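Local coordinates for protein 11R-lipoxygenase (Gersemia fruticosa, PDB 3VF1) that probably inserts molecular oxygen into polyunsaturated fatty acids, as a calcium-dependent lipoxygenase with a non-heme iron in its catalytic domain, at residues A[227-232]-A[250-255]; A[231-236]-A[586-591]; A[240-245]-A[581-586]. One frame throughout, in Å; residues are numbered along the deposited sequence.

Contact 1: A[227-232]-A[250-255]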
ATOM      1  N   ASP A 227      -0.060 -20.015  29.171  1.00 37.41           N
ATOM      2  CA  ASP A 227       0.695 -20.518  30.312  1.00 42.79           C
ATOM      3  C   ASP A 227       2.089 -19.903  30.358  1.00 40.62           C
ATOM      4  O   ASP A 227       2.564 -19.504  31.421  1.00 40.83           O
ATOM      5  CB  ASP A 227       0.793 -22.044  30.261  1.00 48.50           C
ATOM      6  CG  ASP A 227      -0.564 -22.716  30.339  1.00 56.33           C
ATOM      7  OD1 ASP A 227      -1.415 -22.251  31.127  1.00 56.18           O
ATOM      8  OD2 ASP A 227      -0.780 -23.705  29.608  1.00 59.64           O
ATOM      9  N   CYS A 228       2.741 -19.826  29.202  1.00 39.32           N
ATOM     10  CA  CYS A 228       4.067 -19.226  29.116  1.00 37.61           C
ATOM     11  C   CYS A 228       4.315 -18.618  27.737  1.00 38.40           C
ATOM     12  O   CYS A 228       3.551 -18.842  26.798  1.00 40.76           O
ATOM     13  CB  CYS A 228       5.145 -20.261  29.442  1.00 35.01           C
ATOM     14  SG  CYS A 228       5.272 -21.610  28.254  1.00 41.89           S
ATOM     15  N   LEU A 229       5.398 -17.856  27.629  1.00 32.91           N
ATOM     16  CA  LEU A 229       5.717 -17.112  26.417  1.00 35.48           C
ATOM     17  C   LEU A 229       5.934 -18.024  25.214  1.00 37.01           C
ATOM     18  O   LEU A 229       5.649 -17.641  24.078  1.00 34.87           O
ATOM     19  CB  LEU A 229       6.966 -16.260  26.652  1.00 36.01           C
ATOM     20  CG  LEU A 229       6.798 -15.143  27.685  1.00 34.65           C
ATOM     21  CD1 LEU A 229       8.147 -14.637  28.173  1.00 31.84           C
ATOM     22  CD2 LEU A 229       5.985 -14.001  27.097  1.00 32.53           C
ATOM     23  N   GLU A 230       6.437 -19.227  25.463  1.00 37.06           N
ATOM     24  CA  GLU A 230       6.769 -20.149  24.383  1.00 35.81           C
ATOM     25  C   GLU A 230       5.527 -20.767  23.747  1.00 36.34           C
ATOM     26  O   GLU A 230       5.599 -21.314  22.647  1.00 34.04           O
ATOM     27  CB  GLU A 230       7.693 -21.255  24.893  1.00 37.27           C
ATOM     28  CG  GLU A 230       8.990 -20.742  25.494  1.00 45.42           C
ATOM     29  CD  GLU A 230       9.726 -19.796  24.565  1.00 48.42           C
ATOM     30  OE1 GLU A 230      10.560 -20.272  23.766  1.00 47.62           O
ATOM     31  OE2 GLU A 230       9.470 -18.574  24.631  1.00 54.93           O
ATOM     32  N   ASP A 231       4.391 -20.678  24.433  1.00 34.97           N
ATOM     33  CA  ASP A 231       3.158 -21.283  23.938  1.00 37.02           C
ATOM     34  C   ASP A 231       2.546 -20.506  22.773  1.00 37.00           C
ATOM     35  O   ASP A 231       1.662 -21.015  22.082  1.00 38.92           O
ATOM     36  CB  ASP A 231       2.135 -21.419  25.067  1.00 39.36           C
ATOM     37  CG  ASP A 231       2.447 -22.575  26.002  1.00 42.51           C
ATOM     38  OD1 ASP A 231       3.202 -23.485  25.600  1.00 41.76           O
ATOM     39  OD2 ASP A 231       1.930 -22.577  27.137  1.00 48.12           O
ATOM     40  N   PHE A 232       3.007 -19.280  22.556  1.00 33.11           N
ATOM     41  CA  PHE A 232       2.542 -18.497  21.417  1.00 34.91           C
ATOM     42  C   PHE A 232       2.908 -19.175  20.097  1.00 35.16           C
ATOM     43  O   PHE A 232       2.295 -18.909  19.065  1.00 36.97           O
ATOM     44  CB  PHE A 232       3.115 -17.078  21.460  1.00 33.84           C
ATOM     45  CG  PHE A 232       2.357 -16.147  22.364  1.00 32.95           C
ATOM     46  CD1 PHE A 232       1.109 -15.669  21.997  1.00 31.87           C
ATOM     47  CD2 PHE A 232       2.893 -15.744  23.576  1.00 31.25           C
ATOM     48  CE1 PHE A 232       0.407 -14.812  22.825  1.00 31.99           C
ATOM     49  CE2 PHE A 232       2.196 -14.884  24.406  1.00 30.39           C
ATOM     50  CZ  PHE A 232       0.951 -14.420  24.031  1.00 28.54           C
ATOM     51  N   TYR A 250      14.570 -15.321  18.483  1.00 35.94           N
ATOM     52  CA  TYR A 250      15.467 -14.204  18.777  1.00 33.51           C
ATOM     53  C   TYR A 250      14.838 -13.068  19.592  1.00 33.70           C
ATOM     54  O   TYR A 250      15.553 -12.193  20.079  1.00 35.18           O
ATOM     55  CB  TYR A 250      15.995 -13.609  17.469  1.00 35.10           C
ATOM     56  CG  TYR A 250      16.955 -14.493  16.702  1.00 34.98           C
ATOM     57  CD1 TYR A 250      18.310 -14.496  16.997  1.00 36.10           C
ATOM     58  CD2 TYR A 250      16.507 -15.307  15.670  1.00 34.80           C
ATOM     59  CE1 TYR A 250      19.194 -15.292  16.294  1.00 35.72           C
ATOM     60  CE2 TYR A 250      17.383 -16.110  14.962  1.00 38.32           C
ATOM     61  CZ  TYR A 250      18.725 -16.098  15.279  1.00 40.19           C
ATOM     62  OH  TYR A 250      19.605 -16.891  14.575  1.00 39.93           O
ATOM     63  N   TRP A 251      13.517 -13.076  19.741  1.00 30.67           N
ATOM     64  CA  TRP A 251      12.796 -11.901  20.236  1.00 29.32           C
ATOM     65  C   TRP A 251      13.324 -11.342  21.564  1.00 31.44           C
ATOM     66  O   TRP A 251      13.197 -10.146  21.825  1.00 30.99           O
ATOM     67  CB  TRP A 251      11.300 -12.200  20.360  1.00 30.20           C
ATOM     68  CG  TRP A 251      10.943 -13.033  21.547  1.00 30.78           C
ATOM     69  CD1 TRP A 251      11.028 -14.393  21.656  1.00 31.68           C
ATOM     70  CD2 TRP A 251      10.434 -12.563  22.799  1.00 30.92           C
ATOM     71  NE1 TRP A 251      10.604 -14.795  22.899  1.00 32.43           N
ATOM     72  CE2 TRP A 251      10.235 -13.689  23.620  1.00 30.39           C
ATOM     73  CE3 TRP A 251      10.128 -11.296  23.306  1.00 29.21           C
ATOM     74  CZ2 TRP A 251       9.746 -13.589  24.920  1.00 32.96           C
ATOM     75  CZ3 TRP A 251       9.641 -11.198  24.596  1.00 28.46           C
ATOM     76  CH2 TRP A 251       9.454 -12.337  25.389  1.00 30.19           C
ATOM     77  N   ARG A 252      13.910 -12.194  22.400  1.00 33.09           N
ATOM     78  CA  ARG A 252      14.401 -11.755  23.705  1.00 32.88           C
ATOM     79  C   ARG A 252      15.711 -10.974  23.598  1.00 32.93           C
ATOM     80  O   ARG A 252      16.067 -10.223  24.503  1.00 35.12           O
ATOM     81  CB  ARG A 252      14.608 -12.955  24.634  1.00 37.54           C
ATOM     82  CG  ARG A 252      13.344 -13.741  24.955  1.00 38.75           C
ATOM     83  CD  ARG A 252      13.695 -15.105  25.532  1.00 39.37           C
ATOM     84  NE  ARG A 252      12.519 -15.937  25.790  1.00 43.04           N
ATOM     85  CZ  ARG A 252      11.924 -16.076  26.974  1.00 40.54           C
ATOM     86  NH1 ARG A 252      12.377 -15.438  28.048  1.00 35.44           N
ATOM     87  NH2 ARG A 252      10.865 -16.863  27.085  1.00 43.79           N
ATOM     88  N   ASP A 253      16.425 -11.154  22.491  1.00 30.81           N
ATOM     89  CA  ASP A 253      17.744 -10.555  22.317  1.00 29.91           C
ATOM     90  C   ASP A 253      17.653  -9.048  22.065  1.00 29.35           C
ATOM     91  O   ASP A 253      16.942  -8.603  21.164  1.00 29.45           O
ATOM     92  CB  ASP A 253      18.470 -11.234  21.153  1.00 32.44           C
ATOM     93  CG  ASP A 253      19.957 -10.935  21.132  1.00 39.58           C
ATOM     94  OD1 ASP A 253      20.373  -9.902  21.701  1.00 41.71           O
ATOM     95  OD2 ASP A 253      20.714 -11.736  20.542  1.00 46.06           O
ATOM     96  N   ASP A 254      18.378  -8.270  22.863  1.00 26.06           N
ATOM     97  CA  ASP A 254      18.394  -6.816  22.712  1.00 27.01           C
ATOM     98  C   ASP A 254      18.834  -6.386  21.315  1.00 29.66           C
ATOM     99  O   ASP A 254      18.380  -5.362  20.804  1.00 28.48           O
ATOM    100  CB  ASP A 254      19.312  -6.174  23.757  1.00 27.93           C
ATOM    101  CG  ASP A 254      18.643  -6.019  25.112  1.00 30.38           C
ATOM    102  OD1 ASP A 254      17.418  -6.247  25.210  1.00 27.93           O
ATOM    103  OD2 ASP A 254      19.342  -5.654  26.081  1.00 30.38           O
ATOM    104  N   VAL A 255      19.724  -7.162  20.701  1.00 27.59           N
ATOM    105  CA  VAL A 255      20.199  -6.846  19.361  1.00 28.42           C
ATOM    106  C   VAL A 255      19.078  -7.040  18.345  1.00 28.66           C
ATOM    107  O   VAL A 255      18.869  -6.201  17.468  1.00 28.54           O
ATOM    108  CB  VAL A 255      21.407  -7.711  18.968  1.00 28.38           C
ATOM    109  CG1 VAL A 255      21.706  -7.572  17.479  1.00 28.12           C
ATOM    110  CG2 VAL A 255      22.622  -7.323  19.796  1.00 27.04           C
TER

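Contact 2: A[231-236]-A[586-591]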
ATOM      1  N   ASP A 231       4.391 -20.678  24.433  1.00 34.97           N
ATOM      2  CA  ASP A 231       3.158 -21.283  23.938  1.00 37.02           C
ATOM      3  C   ASP A 231       2.546 -20.506  22.773  1.00 37.00           C
ATOM      4  O   ASP A 231       1.662 -21.015  22.082  1.00 38.92           O
ATOM      5  CB  ASP A 231       2.135 -21.419  25.067  1.00 39.36           C
ATOM      6  CG  ASP A 231       2.447 -22.575  26.002  1.00 42.51           C
ATOM      7  OD1 ASP A 231       3.202 -23.485  25.600  1.00 41.76           O
ATOM      8  OD2 ASP A 231       1.930 -22.577  27.137  1.00 48.12           O
ATOM      9  N   PHE A 232       3.007 -19.280  22.556  1.00 33.11           N
ATOM     10  CA  PHE A 232       2.542 -18.497  21.417  1.00 34.91           C
ATOM     11  C   PHE A 232       2.908 -19.175  20.097  1.00 35.16           C
ATOM     12  O   PHE A 232       2.295 -18.909  19.065  1.00 36.97           O
ATOM     13  CB  PHE A 232       3.115 -17.078  21.460  1.00 33.84           C
ATOM     14  CG  PHE A 232       2.357 -16.147  22.364  1.00 32.95           C
ATOM     15  CD1 PHE A 232       1.109 -15.669  21.997  1.00 31.87           C
ATOM     16  CD2 PHE A 232       2.893 -15.744  23.576  1.00 31.25           C
ATOM     17  CE1 PHE A 232       0.407 -14.812  22.825  1.00 31.99           C
ATOM     18  CE2 PHE A 232       2.196 -14.884  24.406  1.00 30.39           C
ATOM     19  CZ  PHE A 232       0.951 -14.420  24.031  1.00 28.54           C
ATOM     20  N   ARG A 233       3.904 -20.055  20.139  1.00 36.09           N
ATOM     21  CA  ARG A 233       4.321 -20.802  18.955  1.00 37.91           C
ATOM     22  C   ARG A 233       3.234 -21.771  18.487  1.00 38.48           C
ATOM     23  O   ARG A 233       3.307 -22.302  17.378  1.00 36.13           O
ATOM     24  CB  ARG A 233       5.614 -21.570  19.241  1.00 34.25           C
ATOM     25  CG  ARG A 233       6.815 -20.678  19.515  1.00 36.86           C
ATOM     26  CD  ARG A 233       7.877 -21.400  20.333  1.00 35.47           C
ATOM     27  NE  ARG A 233       8.768 -22.222  19.516  1.00 35.92           N
ATOM     28  CZ  ARG A 233      10.019 -21.899  19.186  1.00 38.30           C
ATOM     29  NH1 ARG A 233      10.564 -20.760  19.597  1.00 34.71           N
ATOM     30  NH2 ARG A 233      10.738 -22.724  18.439  1.00 40.38           N
ATOM     31  N   GLN A 234       2.233 -21.999  19.331  1.00 37.16           N
ATOM     32  CA  GLN A 234       1.125 -22.881  18.983  1.00 36.70           C
ATOM     33  C   GLN A 234       0.281 -22.298  17.854  1.00 36.79           C
ATOM     34  O   GLN A 234      -0.409 -23.030  17.144  1.00 34.02           O
ATOM     35  CB  GLN A 234       0.233 -23.128  20.201  1.00 34.26           C
ATOM     36  CG  GLN A 234       0.894 -23.916  21.317  1.00 39.35           C
ATOM     37  CD  GLN A 234      -0.024 -24.122  22.504  1.00 41.63           C
ATOM     38  OE1 GLN A 234      -1.236 -23.926  22.406  1.00 48.29           O
ATOM     39  NE2 GLN A 234       0.548 -24.516  23.636  1.00 38.32           N
ATOM     40  N   LEU A 235       0.339 -20.981  17.693  1.00 36.56           N
ATOM     41  CA  LEU A 235      -0.478 -20.297  16.699  1.00 36.61           C
ATOM     42  C   LEU A 235       0.050 -20.505  15.284  1.00 38.39           C
ATOM     43  O   LEU A 235      -0.645 -20.221  14.309  1.00 39.36           O
ATOM     44  CB  LEU A 235      -0.556 -18.802  17.015  1.00 34.97           C
ATOM     45  CG  LEU A 235      -1.165 -18.457  18.374  1.00 35.30           C
ATOM     46  CD1 LEU A 235      -1.252 -16.954  18.564  1.00 35.07           C
ATOM     47  CD2 LEU A 235      -2.538 -19.095  18.520  1.00 40.48           C
ATOM     48  N   ILE A 236       1.279 -21.002  15.172  1.00 36.27           N
ATOM     49  CA  ILE A 236       1.871 -21.259  13.866  1.00 37.36           C
ATOM     50  C   ILE A 236       1.659 -22.711  13.452  1.00 40.95           C
ATOM     51  O   ILE A 236       2.518 -23.568  13.667  1.00 40.24           O
ATOM     52  CB  ILE A 236       3.372 -20.932  13.847  1.00 41.04           C
ATOM     53  CG1 ILE A 236       3.604 -19.500  14.330  1.00 39.88           C
ATOM     54  CG2 ILE A 236       3.938 -21.123  12.446  1.00 40.16           C
ATOM     55  CD1 ILE A 236       2.808 -18.458  13.565  1.00 37.16           C
ATOM     56  N   TYR A 586       4.486 -10.098  13.556  1.00 27.19           N
ATOM     57  CA  TYR A 586       3.406 -10.360  14.504  1.00 28.98           C
ATOM     58  C   TYR A 586       3.096 -11.847  14.662  1.00 28.59           C
ATOM     59  O   TYR A 586       2.315 -12.230  15.532  1.00 32.16           O
ATOM     60  CB  TYR A 586       2.138  -9.615  14.083  1.00 27.95           C
ATOM     61  CG  TYR A 586       2.299  -8.113  14.063  1.00 30.71           C
ATOM     62  CD1 TYR A 586       2.264  -7.377  15.240  1.00 29.95           C
ATOM     63  CD2 TYR A 586       2.484  -7.431  12.868  1.00 27.58           C
ATOM     64  CE1 TYR A 586       2.411  -6.004  15.227  1.00 30.45           C
ATOM     65  CE2 TYR A 586       2.630  -6.060  12.846  1.00 31.59           C
ATOM     66  CZ  TYR A 586       2.592  -5.351  14.028  1.00 34.22           C
ATOM     67  OH  TYR A 586       2.737  -3.985  14.005  1.00 33.43           O
ATOM     68  N   GLY A 587       3.699 -12.680  13.819  1.00 26.00           N
ATOM     69  CA  GLY A 587       3.492 -14.115  13.899  1.00 30.84           C
ATOM     70  C   GLY A 587       3.676 -14.603  15.322  1.00 32.31           C
ATOM     71  O   GLY A 587       2.805 -15.268  15.882  1.00 33.07           O
ATOM     72  N   PHE A 588       4.823 -14.269  15.906  1.00 31.89           N
ATOM     73  CA  PHE A 588       5.089 -14.548  17.311  1.00 30.16           C
ATOM     74  C   PHE A 588       4.720 -13.315  18.131  1.00 30.08           C
ATOM     75  O   PHE A 588       5.462 -12.333  18.168  1.00 30.50           O
ATOM     76  CB  PHE A 588       6.560 -14.918  17.507  1.00 30.02           C
ATOM     77  CG  PHE A 588       6.884 -15.405  18.888  1.00 29.40           C
ATOM     78  CD1 PHE A 588       6.445 -16.646  19.320  1.00 32.15           C
ATOM     79  CD2 PHE A 588       7.634 -14.627  19.754  1.00 28.58           C
ATOM     80  CE1 PHE A 588       6.744 -17.097  20.593  1.00 29.82           C
ATOM     81  CE2 PHE A 588       7.935 -15.073  21.025  1.00 28.80           C
ATOM     82  CZ  PHE A 588       7.490 -16.308  21.446  1.00 32.59           C
ATOM     83  N   HIS A 589       3.565 -13.377  18.785  1.00 30.10           N
ATOM     84  CA  HIS A 589       2.944 -12.199  19.389  1.00 31.45           C
ATOM     85  C   HIS A 589       3.875 -11.372  20.284  1.00 31.05           C
ATOM     86  O   HIS A 589       3.876 -10.144  20.207  1.00 31.70           O
ATOM     87  CB  HIS A 589       1.698 -12.607  20.180  1.00 27.50           C
ATOM     88  CG  HIS A 589       0.824 -11.454  20.563  1.00 31.56           C
ATOM     89  ND1 HIS A 589      -0.309 -11.112  19.856  1.00 34.53           N
ATOM     90  CD2 HIS A 589       0.921 -10.559  21.573  1.00 32.39           C
ATOM     91  CE1 HIS A 589      -0.876 -10.061  20.418  1.00 32.18           C
ATOM     92  NE2 HIS A 589      -0.149  -9.703  21.461  1.00 34.17           N
ATOM     93  N   PRO A 590       4.660 -12.037  21.144  1.00 29.63           N
ATOM     94  CA  PRO A 590       5.531 -11.296  22.066  1.00 28.85           C
ATOM     95  C   PRO A 590       6.537 -10.379  21.372  1.00 28.11           C
ATOM     96  O   PRO A 590       7.030  -9.440  21.996  1.00 28.55           O
ATOM     97  CB  PRO A 590       6.264 -12.407  22.823  1.00 26.61           C
ATOM     98  CG  PRO A 590       5.347 -13.578  22.750  1.00 29.84           C
ATOM     99  CD  PRO A 590       4.699 -13.488  21.400  1.00 31.86           C
ATOM    100  N   ASN A 591       6.843 -10.646  20.107  1.00 28.48           N
ATOM    101  CA  ASN A 591       7.790  -9.815  19.370  1.00 28.51           C
ATOM    102  C   ASN A 591       7.220  -8.429  19.085  1.00 32.18           C
ATOM    103  O   ASN A 591       7.968  -7.472  18.881  1.00 34.04           O
ATOM    104  CB  ASN A 591       8.198 -10.498  18.062  1.00 28.85           C
ATOM    105  CG  ASN A 591       9.234  -9.703  17.287  1.00 30.12           C
ATOM    106  OD1 ASN A 591      10.395  -9.619  17.689  1.00 28.20           O
ATOM    107  ND2 ASN A 591       8.820  -9.123  16.165  1.00 31.97           N
TER

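Contact 3: A[240-245]-A[581-586]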
ATOM      1  N   ILE A 240      -0.309 -21.866   8.383  1.00 46.40           N
ATOM      2  CA  ILE A 240       0.577 -20.730   8.155  1.00 46.14           C
ATOM      3  C   ILE A 240       1.776 -21.212   7.349  1.00 46.22           C
ATOM      4  O   ILE A 240       2.691 -21.835   7.888  1.00 45.71           O
ATOM      5  CB  ILE A 240       1.062 -20.116   9.478  1.00 45.86           C
ATOM      6  CG1 ILE A 240      -0.119 -19.865  10.419  1.00 43.72           C
ATOM      7  CG2 ILE A 240       1.823 -18.824   9.218  1.00 45.62           C
ATOM      8  CD1 ILE A 240      -1.182 -18.960   9.839  1.00 44.53           C
ATOM      9  N   LYS A 241       1.768 -20.918   6.054  1.00 48.22           N
ATOM     10  CA  LYS A 241       2.727 -21.515   5.128  1.00 54.69           C
ATOM     11  C   LYS A 241       4.128 -20.917   5.228  1.00 50.01           C
ATOM     12  O   LYS A 241       5.105 -21.556   4.833  1.00 44.32           O
ATOM     13  CB  LYS A 241       2.203 -21.408   3.696  1.00 54.04           C
ATOM     14  CG  LYS A 241       0.856 -22.085   3.510  1.00 61.20           C
ATOM     15  CD  LYS A 241       0.464 -22.203   2.046  1.00 75.85           C
ATOM     16  CE  LYS A 241      -0.880 -22.901   1.894  1.00 77.67           C
ATOM     17  NZ  LYS A 241      -0.892 -24.259   2.516  1.00 76.43           N
ATOM     18  N   SER A 242       4.232 -19.701   5.754  1.00 45.70           N
ATOM     19  CA  SER A 242       5.537 -19.076   5.939  1.00 47.34           C
ATOM     20  C   SER A 242       6.314 -19.750   7.068  1.00 44.31           C
ATOM     21  O   SER A 242       7.531 -19.602   7.169  1.00 45.77           O
ATOM     22  CB  SER A 242       5.389 -17.580   6.221  1.00 47.06           C
ATOM     23  OG  SER A 242       4.543 -17.342   7.331  1.00 48.45           O
ATOM     24  N   GLY A 243       5.606 -20.490   7.917  1.00 47.45           N
ATOM     25  CA  GLY A 243       6.238 -21.236   8.990  1.00 38.34           C
ATOM     26  C   GLY A 243       6.507 -20.401  10.227  1.00 39.14           C
ATOM     27  O   GLY A 243       5.961 -19.309  10.386  1.00 39.88           O
ATOM     28  N   LEU A 244       7.357 -20.921  11.107  1.00 38.05           N
ATOM     29  CA  LEU A 244       7.691 -20.246  12.356  1.00 36.20           C
ATOM     30  C   LEU A 244       8.569 -19.026  12.102  1.00 35.03           C
ATOM     31  O   LEU A 244       9.658 -19.150  11.538  1.00 38.70           O
ATOM     32  CB  LEU A 244       8.420 -21.210  13.294  1.00 38.71           C
ATOM     33  CG  LEU A 244       8.785 -20.653  14.671  1.00 38.28           C
ATOM     34  CD1 LEU A 244       7.574 -20.662  15.591  1.00 41.58           C
ATOM     35  CD2 LEU A 244       9.937 -21.436  15.281  1.00 43.35           C
ATOM     36  N   PRO A 245       8.105 -17.838  12.521  1.00 33.02           N
ATOM     37  CA  PRO A 245       8.922 -16.630  12.368  1.00 31.57           C
ATOM     38  C   PRO A 245      10.243 -16.749  13.118  1.00 33.64           C
ATOM     39  O   PRO A 245      10.289 -17.384  14.170  1.00 35.56           O
ATOM     40  CB  PRO A 245       8.059 -15.536  13.002  1.00 30.19           C
ATOM     41  CG  PRO A 245       6.672 -16.064  12.971  1.00 31.30           C
ATOM     42  CD  PRO A 245       6.796 -17.545  13.130  1.00 34.60           C
ATOM     43  N   SER A 581       5.412  -8.019   5.517  1.00 28.28           N
ATOM     44  CA  SER A 581       6.383  -8.387   6.538  1.00 29.63           C
ATOM     45  C   SER A 581       5.696  -8.617   7.882  1.00 29.65           C
ATOM     46  O   SER A 581       6.355  -8.898   8.885  1.00 29.38           O
ATOM     47  CB  SER A 581       7.424  -7.281   6.685  1.00 30.21           C
ATOM     48  OG  SER A 581       6.807  -6.061   7.057  1.00 26.78           O
ATOM     49  N   GLN A 582       4.372  -8.505   7.896  1.00 29.90           N
ATOM     50  CA  GLN A 582       3.611  -8.525   9.143  1.00 29.57           C
ATOM     51  C   GLN A 582       3.580  -9.885   9.835  1.00 28.25           C
ATOM     52  O   GLN A 582       3.396  -9.955  11.047  1.00 30.87           O
ATOM     53  CB  GLN A 582       2.179  -8.047   8.899  1.00 28.03           C
ATOM     54  CG  GLN A 582       2.035  -6.539   8.858  1.00 29.82           C
ATOM     55  CD  GLN A 582       0.594  -6.101   8.701  1.00 29.83           C
ATOM     56  OE1 GLN A 582       0.011  -5.505   9.605  1.00 33.70           O
ATOM     57  NE2 GLN A 582       0.012  -6.395   7.546  1.00 41.76           N
ATOM     58  N   MET A 583       3.748 -10.966   9.082  1.00 28.22           N
ATOM     59  CA  MET A 583       3.723 -12.294   9.686  1.00 30.73           C
ATOM     60  C   MET A 583       5.039 -12.572  10.404  1.00 28.90           C
ATOM     61  O   MET A 583       5.061 -13.201  11.461  1.00 28.78           O
ATOM     62  CB  MET A 583       3.448 -13.375   8.638  1.00 32.69           C
ATOM     63  CG  MET A 583       3.288 -14.768   9.236  1.00 36.14           C
ATOM     64  SD  MET A 583       1.985 -14.865  10.486  1.00 39.91           S
ATOM     65  CE  MET A 583       0.521 -14.923   9.452  1.00 40.55           C
ATOM     66  N   ALA A 584       6.137 -12.098   9.824  1.00 28.63           N
ATOM     67  CA  ALA A 584       7.442 -12.212  10.457  1.00 29.22           C
ATOM     68  C   ALA A 584       7.487 -11.378  11.733  1.00 29.10           C
ATOM     69  O   ALA A 584       8.222 -11.692  12.668  1.00 31.24           O
ATOM     70  CB  ALA A 584       8.532 -11.762   9.498  1.00 28.60           C
ATOM     71  N   THR A 585       6.689 -10.316  11.768  1.00 27.17           N
ATOM     72  CA  THR A 585       6.707  -9.372  12.879  1.00 29.11           C
ATOM     73  C   THR A 585       5.694  -9.728  13.965  1.00 29.75           C
ATOM     74  O   THR A 585       6.007  -9.668  15.154  1.00 27.64           O
ATOM     75  CB  THR A 585       6.429  -7.937  12.383  1.00 31.73           C
ATOM     76  OG1 THR A 585       7.487  -7.518  11.512  1.00 32.62           O
ATOM     77  CG2 THR A 585       6.324  -6.964  13.549  1.00 31.16           C
ATOM     78  N   TYR A 586       4.486 -10.098  13.556  1.00 27.19           N
ATOM     79  CA  TYR A 586       3.406 -10.360  14.504  1.00 28.98           C
ATOM     80  C   TYR A 586       3.096 -11.847  14.662  1.00 28.59           C
ATOM     81  O   TYR A 586       2.315 -12.230  15.532  1.00 32.16           O
ATOM     82  CB  TYR A 586       2.138  -9.615  14.083  1.00 27.95           C
ATOM     83  CG  TYR A 586       2.299  -8.113  14.063  1.00 30.71           C
ATOM     84  CD1 TYR A 586       2.264  -7.377  15.240  1.00 29.95           C
ATOM     85  CD2 TYR A 586       2.484  -7.431  12.868  1.00 27.58           C
ATOM     86  CE1 TYR A 586       2.411  -6.004  15.227  1.00 30.45           C
ATOM     87  CE2 TYR A 586       2.630  -6.060  12.846  1.00 31.59           C
ATOM     88  CZ  TYR A 586       2.592  -5.351  14.028  1.00 34.22           C
ATOM     89  OH  TYR A 586       2.737  -3.985  14.005  1.00 33.43           O
TER

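Contact 1: A[227-232]-A[250-255]
L229 and E230 meet W251 and R252 in a small, two-layered contact at the periphery of the lipoxygenase catalytic domain, a buried apolar touch and, on the more exposed side, a weak salt bridge. Residues 229-232 form the start of a 3-10 segment. Opposite it, Y250 to D253 make a type I beta turn that leads into helix 254-263, with D253 N bonded back to Y250 O.

In the buried layer the two side chains run at about a right angle. L229 sends its CD1 methyl to the rim of the indole, lying near the ring plane 3.8 Å from W251 CZ2 and just as close to CH2, so the benzo edge and not a face takes the methyl. L229 is backed by I612 and M613 of helix 609-615, and its backbone N is hydrogen-bonded to H609.

The outer layer is polar. R252 is extended from CG to NE, which carries the guanidinium out past the indole, and W251 CZ2 lies 3.7 Å from the plane of that group, toward its rim. E230 bends back at chi2 (-52°) to bring OE2 to the guanidinium edge, 3.3 Å from R252 NH2. The N-H points almost straight at the oxygen (172°), but the bond is long and weak, and it is the one hydrogen bond between the two segments. The carboxylate and guanidinium planes are turned 61° apart. L229 CD1 also lies 3.7 Å from R252 NH2, so one methyl serves both layers.

D253, the last residue of the turn, is also the N-cap of the helix: its OD1 accepts V255 N at 3.0 Å, with the donor coming from above the carboxylate plane.

Contact 2: A[231-236]-A[586-591]
F232 and F588 form the heart of this buried aromatic contact, with P590 between the two phenylalanine rings and G587 meeting the other segment through its backbone: I236 CD1 rests 3.9 Å from G587 O. The F232 side chain points across to 586-591, its CG beside the backbone N (chi1 -82°), and there the ring meets two consecutive residues. P590 lies over one face: its CD is 4.0 Å from the centroid of the F232 ring, a CH-pi contact, while P590 CG comes to 3.4 Å from F232 CD2. H589 touches with its CB, 3.6 Å from F232 CD1. The imidazole is nearly parallel to the phenyl ring (15°) but slid well aside, with centroids 5.5 Å apart, so the two rings barely overlap.

F588 turns its CG anti to its own N, which brings CE1 to the first side-chain carbons of the 3-10 segment, 3.7 Å from F232 CB and equally near R233 CG. The same P590 CD also sits over the F588 ring, toward its rim, so this methylene is shared by both phenylalanines. With F232 cut back to an alanine, P590 is likely to lose its CH-pi partner and a gap to open beside H589.

Around this core, L235 packs on A622, V623 and V626 of helix 619-632, R233 and F588 reach A248 of helix 247-250, and Y586 lies against helix 369-410.

Contact 3: A[240-245]-A[581-586]
M583 points from helix 582-586 into the curve of the loop 240-245, where two loop residues, I240 and S242, meet its side chain, while P245 rests on the helix backbone. With CG anti to the backbone N (chi1 -175°), M583 places that carbon beside the serine hydroxyl, S242 OG lying 3.4 Å from M583 CG. Bends at chi2 and chi3 then curl the thioether round. The far end crosses I240 at a slant, with M583 CE 4.1 Å from I240 CG2 and the sulfur hardly farther off. I240 and S242 belong to one type I turn, I240 to G243, so both reach the methionine from the same bend.

P245 turns its ring to the carbonyl oxygens of the helix. Its CG lies 3.6 Å from M583 O, and its CB is 3.9 Å from A584 O. V629 of helix 619-632 also touches M583, whose side chain is about 13 Å from the bound iron.

Methionine carbons and sulfur against an isoleucine methyl and a hydroxyl oxygen, and proline methylenes against carbonyl oxygens, make this a contact of shape and van der Waals fit, without a directional bond between the two segments.

How the contacts relate
Coming from the N terminus, the chain runs through 227-236, bends through the turn at 240-243 and reaches 250-255. Contact 1 closes this short loop. Contacts 2 and 3 close far longer ones, bringing 581-591 back after some 340 residues; contact 3 lies within contact 2 along the chain and crosses contact 1. D231 and F232 belong to contacts 1 and 2, Y586 to contacts 2 and 3. W251 CD1 touches F588 CE2 at 3.2 Å, and N591 ND2 probably donates to T585 O. Contacts 1 and 3 do not touch. Contact 1 ties the loop after helix 208-213 to the turn before helix 254-263; contacts 2 and 3 fasten the same loop to 582-591.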